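Side-chain contacts in PTS system, IIA component (PDB 5T3U), which probably relays phosphoryl groups within the sugar phosphotransferase system that serves pneumococcal fucose utilization, as a mannose-family IIA component: residues Thr26-Phe30 with Val31-Thr35; Val51-Glu54 with His55-Asn59. All coordinates share one frame; numbering follows the deposited sequence.

Contact 1: Thr26-Phe30 with Val31-Thr35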
loop_
_atom_site.group_PDB
_atom_site.type_symbol
_atom_site.label_atom_id
_atom_site.label_comp_id
_atom_site.label_asym_id
_atom_site.label_seq_id
_atom_site.Cartn_x
_atom_site.Cartn_y
_atom_site.Cartn_z
ATOM N N THR A 26 -7.175 -6.596 3.184
ATOM C CA THR A 26 -7.990 -5.579 2.514
ATOM C C THR A 26 -8.366 -6.007 1.101
ATOM O O THR A 26 -9.519 -5.848 0.691
ATOM C CB THR A 26 -7.255 -4.254 2.491
ATOM O OG1 THR A 26 -7.131 -3.787 3.837
ATOM C CG2 THR A 26 -7.988 -3.207 1.653
ATOM N N ALA A 27 -7.408 -6.557 0.350
ATOM C CA ALA A 27 -7.697 -7.005 -1.013
ATOM C C ALA A 27 -8.793 -8.075 -1.022
ATOM O O ALA A 27 -9.614 -8.098 -1.938
ATOM C CB ALA A 27 -6.404 -7.527 -1.746
ATOM N N GLU A 28 -8.811 -8.931 0.010
ATOM C CA GLU A 28 -9.791 -10.014 0.101
ATOM C C GLU A 28 -11.200 -9.486 0.370
ATOM O O GLU A 28 -12.200 -10.163 0.052
ATOM C CB GLU A 28 -9.366 -11.059 1.137
ATOM C CG GLU A 28 -8.117 -11.848 0.678
ATOM C CD GLU A 28 -7.532 -12.740 1.741
ATOM O OE1 GLU A 28 -7.444 -12.326 2.920
ATOM O OE2 GLU A 28 -7.127 -13.865 1.394
ATOM N N MET A 29 -11.280 -8.268 0.912
ATOM C CA MET A 29 -12.582 -7.625 1.110
ATOM C C MET A 29 -13.198 -7.296 -0.235
ATOM O O MET A 29 -14.418 -7.204 -0.349
ATOM C CB MET A 29 -12.462 -6.379 1.971
ATOM C CG MET A 29 -12.179 -6.695 3.433
ATOM S SD MET A 29 -11.991 -5.221 4.462
ATOM C CE MET A 29 -13.643 -4.520 4.324
ATOM N N PHE A 30 -12.361 -7.154 -1.256
ATOM C CA PHE A 30 -12.843 -6.888 -2.605
ATOM C C PHE A 30 -12.974 -8.123 -3.483
ATOM O O PHE A 30 -13.931 -8.236 -4.224
ATOM C CB PHE A 30 -11.968 -5.824 -3.294
ATOM C CG PHE A 30 -11.974 -4.503 -2.570
ATOM C CD1 PHE A 30 -13.068 -3.644 -2.678
ATOM C CD2 PHE A 30 -10.914 -4.134 -1.771
ATOM C CE1 PHE A 30 -13.098 -2.428 -1.987
ATOM C CE2 PHE A 30 -10.925 -2.920 -1.091
ATOM C CZ PHE A 30 -12.024 -2.076 -1.180
ATOM N N VAL A 31 -12.019 -9.047 -3.403
ATOM C CA VAL A 31 -11.955 -10.156 -4.356
ATOM C C VAL A 31 -12.258 -11.524 -3.731
ATOM O O VAL A 31 -12.220 -12.541 -4.421
ATOM C CB VAL A 31 -10.574 -10.196 -5.074
ATOM C CG1 VAL A 31 -10.304 -8.864 -5.747
ATOM C CG2 VAL A 31 -9.460 -10.486 -4.084
ATOM N N GLY A 32 -12.554 -11.551 -2.436
ATOM C CA GLY A 32 -12.828 -12.808 -1.723
ATOM C C GLY A 32 -11.556 -13.453 -1.175
ATOM O O GLY A 32 -10.433 -13.109 -1.581
ATOM N N GLU A 33 -11.755 -14.386 -0.249
ATOM C CA GLU A 33 -10.666 -15.048 0.468
ATOM C C GLU A 33 -9.747 -15.808 -0.510
ATOM O O GLU A 33 -10.225 -16.439 -1.433
ATOM C CB GLU A 33 -11.268 -16.013 1.512
ATOM C CG GLU A 33 -10.359 -16.260 2.733
ATOM C CD GLU A 33 -10.362 -17.723 3.214
ATOM O OE1 GLU A 33 -10.613 -18.630 2.379
ATOM O OE2 GLU A 33 -10.067 -17.971 4.410
ATOM N N THR A 34 -8.432 -15.713 -0.338
ATOM C CA THR A 34 -7.513 -16.467 -1.201
ATOM C C THR A 34 -6.972 -17.676 -0.425
ATOM O O THR A 34 -7.125 -17.752 0.793
ATOM C CB THR A 34 -6.307 -15.605 -1.704
ATOM O OG1 THR A 34 -5.611 -15.061 -0.584
ATOM C CG2 THR A 34 -6.763 -14.466 -2.601
ATOM N N THR A 35 -6.305 -18.593 -1.127
ATOM C CA THR A 35 -5.618 -19.713 -0.474
ATOM C C THR A 35 -4.099 -19.695 -0.721
ATOM O O THR A 35 -3.599 -19.073 -1.669
ATOM C CB THR A 35 -6.176 -21.078 -0.922
ATOM O OG1 THR A 35 -5.984 -21.214 -2.332
ATOM C CG2 THR A 35 -7.712 -21.204 -0.611
HETATM O O HOH W 1 -6.456 -15.790 3.167
#

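Contact 2: Val51-Glu54 with His55-Asn59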
loop_
_atom_site.group_PDB
_atom_site.type_symbol
_atom_site.label_atom_id
_atom_site.label_comp_id
_atom_site.label_asym_id
_atom_site.label_seq_id
_atom_site.Cartn_x
_atom_site.Cartn_y
_atom_site.Cartn_z
ATOM N N VAL A 51 18.919 -12.901 7.757
ATOM C CA VAL A 51 19.469 -14.248 7.529
ATOM C C VAL A 51 18.331 -15.237 7.630
ATOM O O VAL A 51 18.139 -16.040 6.708
ATOM C CB VAL A 51 20.681 -14.584 8.479
ATOM C CG1 VAL A 51 21.019 -16.092 8.454
ATOM C CG2 VAL A 51 21.882 -13.719 8.123
ATOM N N GLU A 52 17.540 -15.159 8.707
ATOM C CA GLU A 52 16.335 -15.999 8.822
ATOM C C GLU A 52 15.271 -15.630 7.766
ATOM O O GLU A 52 14.675 -16.504 7.137
ATOM C CB GLU A 52 15.749 -15.964 10.243
ATOM C CG GLU A 52 15.036 -14.645 10.631
ATOM C CD GLU A 52 14.938 -14.393 12.153
ATOM O OE1 GLU A 52 15.419 -13.330 12.644
ATOM O OE2 GLU A 52 14.382 -15.258 12.864
ATOM N N PHE A 53 15.058 -14.332 7.559
ATOM C CA PHE A 53 14.042 -13.837 6.622
ATOM C C PHE A 53 14.275 -14.348 5.177
ATOM O O PHE A 53 13.359 -14.803 4.483
ATOM C CB PHE A 53 14.017 -12.300 6.678
ATOM C CG PHE A 53 13.222 -11.656 5.568
ATOM C CD1 PHE A 53 13.868 -11.134 4.453
ATOM C CD2 PHE A 53 11.829 -11.599 5.630
ATOM C CE1 PHE A 53 13.138 -10.560 3.415
ATOM C CE2 PHE A 53 11.081 -10.999 4.601
ATOM C CZ PHE A 53 11.728 -10.480 3.495
ATOM N N GLU A 54 15.523 -14.228 4.742
ATOM C CA GLU A 54 16.008 -14.660 3.441
ATOM C C GLU A 54 15.529 -16.063 3.019
ATOM O O GLU A 54 15.072 -16.268 1.892
ATOM C CB GLU A 54 17.524 -14.631 3.561
ATOM C CG GLU A 54 18.291 -14.906 2.389
ATOM C CD GLU A 54 18.479 -16.382 2.158
ATOM O OE1 GLU A 54 19.059 -17.130 3.011
ATOM O OE2 GLU A 54 18.032 -16.759 1.079
ATOM N N HIS A 55 15.638 -17.049 3.896
ATOM C CA HIS A 55 15.260 -18.372 3.442
ATOM C C HIS A 55 13.769 -18.654 3.526
ATOM O O HIS A 55 13.245 -19.420 2.726
ATOM C CB HIS A 55 16.155 -19.498 3.992
ATOM C CG HIS A 55 16.309 -19.484 5.473
ATOM N ND1 HIS A 55 15.257 -19.738 6.331
ATOM C CD2 HIS A 55 17.406 -19.308 6.255
ATOM C CE1 HIS A 55 15.689 -19.667 7.584
ATOM N NE2 HIS A 55 16.988 -19.414 7.563
ATOM N N TYR A 56 13.086 -17.973 4.444
ATOM C CA TYR A 56 11.625 -17.969 4.477
ATOM C C TYR A 56 11.089 -17.450 3.177
ATOM O O TYR A 56 10.177 -18.047 2.596
ATOM C CB TYR A 56 11.086 -17.032 5.557
ATOM C CG TYR A 56 11.231 -17.485 6.974
ATOM C CD1 TYR A 56 11.213 -18.845 7.323
ATOM C CD2 TYR A 56 11.345 -16.534 7.998
ATOM C CE1 TYR A 56 11.338 -19.244 8.686
ATOM C CE2 TYR A 56 11.461 -16.907 9.327
ATOM C CZ TYR A 56 11.459 -18.253 9.670
ATOM O OH TYR A 56 11.571 -18.571 11.007
ATOM N N PHE A 57 11.659 -16.321 2.742
ATOM C CA PHE A 57 11.348 -15.702 1.456
ATOM C C PHE A 57 11.554 -16.648 0.270
ATOM O O PHE A 57 10.664 -16.821 -0.565
ATOM C CB PHE A 57 12.155 -14.399 1.239
ATOM C CG PHE A 57 11.747 -13.663 -0.003
ATOM C CD1 PHE A 57 10.804 -12.652 0.054
ATOM C CD2 PHE A 57 12.255 -14.024 -1.238
ATOM C CE1 PHE A 57 10.378 -12.000 -1.118
ATOM C CE2 PHE A 57 11.844 -13.389 -2.400
ATOM C CZ PHE A 57 10.890 -12.369 -2.329
ATOM N N LYS A 58 12.754 -17.233 0.190
ATOM C CA LYS A 58 13.088 -18.169 -0.869
ATOM C C LYS A 58 12.080 -19.305 -0.892
ATOM O O LYS A 58 11.559 -19.645 -1.941
ATOM C CB LYS A 58 14.526 -18.695 -0.702
ATOM C CG LYS A 58 14.954 -19.763 -1.740
ATOM C CD LYS A 58 16.338 -20.369 -1.367
ATOM C CE LYS A 58 16.925 -21.246 -2.497
ATOM N NZ LYS A 58 15.969 -22.345 -2.902
ATOM N N ASN A 59 11.807 -19.876 0.272
ATOM C CA ASN A 59 10.828 -20.958 0.419
ATOM C C ASN A 59 9.416 -20.604 -0.026
ATOM O O ASN A 59 8.748 -21.424 -0.649
ATOM C CB ASN A 59 10.811 -21.464 1.883
ATOM C CG ASN A 59 11.998 -22.372 2.212
ATOM O OD1 ASN A 59 12.737 -22.814 1.321
ATOM N ND2 ASN A 59 12.182 -22.662 3.500
#

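Contact 1: Thr26-Phe30 with Val31-Thr35
The side chain of E28 reaches past the end of its helix and grips T34 twice through one oxygen. E28 OE2 accepts from T34 N at 2.8 Å, in a nearly straight bond with 166° at the hydrogen, and from the hydroxyl T34 OG1, also at 2.8 Å. The two donors come from opposite faces of the carboxylate plane, both on the anti side of the oxygen. The side chains of E28 and T34 cross at about a right angle, and T34 OG1 can join its own N at the carboxylate because chi1 of 56° sets it between N and the carbonyl carbon. A water adds a third bond to E28 OE2 and donates also to T34 O, a further link to the same residue.

The backbone bonds are those of a helix running out. V31 N donates to A27 O at 3.0 Å, and A27 O also takes F30 N. One residue on, G32 N reaches E28 O at 2.9 Å, a more bent bond.

The methyl V31 CG2 rests against the carbonyl oxygen A27 O, 3.2 Å away. Among apolar contacts, F30 CB lies 4.2 Å from V31 CG1, while the V31 side chain packs on V108 and I111 of helix 104-112. F30 turns its ring to H16 of the second subunit, edge-to-face.

All this makes a helix C-terminus closed by a glycine: G32, with positive phi, breaks the helix 19-31, and E28 clasps the departing loop towards strand 39-44.

Contact 2: Val51-Glu54 with His55-Asn59
This is about two and a half turns of the amphipathic helix 50-65, which packs against the parallel sheet of an alpha/beta fold of the mannose-type IIA family. On the buried side F53 and F57, one turn apart, lie side by side and point the same way, with F53 CZ 4.2 Å from F57 CD1; both lean on L42 of strand 39-44. The backbone beneath them is regular: F57 N meets F53 O at 2.9 Å, nearly along the C=O axis, and K58 N meets E54 O at 3.0 Å.

E52 O receives two weak, long bonds, from Y56 N at 3.5 Å and H55 N at 3.4 Å. E54, bent at chi2 (-84°), curls over the backbone N of H55, its carboxylate plane at 90° to the imidazole, and OE2 forms a salt bridge to R89 of helix 81-90. K58 is likewise paired, with D62 farther along its own helix.

Chi1 of 52° turns the H55 ring back along the preceding turn, bringing H55 CD2 to 3.4 Å from V51 O. The same E52 O sits over one face of each of two rings, near the rim: 3.3 Å above the plane of H55 and 3.4 Å above that of Y56.

Overall arrangement
Contact 1 lies at the surface where helix 19-31 gives way to the loop leading to strand 39-44; contact 2 is partly buried, wholly inside the next helix, 50-65. Their centres are about 25 Å apart and they do not touch, yet the two helices follow each other in the chain with strand 39-44 between them. Chemistry follows place: at 26-35 a carboxylate ties a loop to a helix end, whereas at 51-59 the rings of F53 and F57 face the sheet and the charged ends of E54 and K58 find partners beyond the segments. The first also borders the second subunit, which 51-59 does not touch.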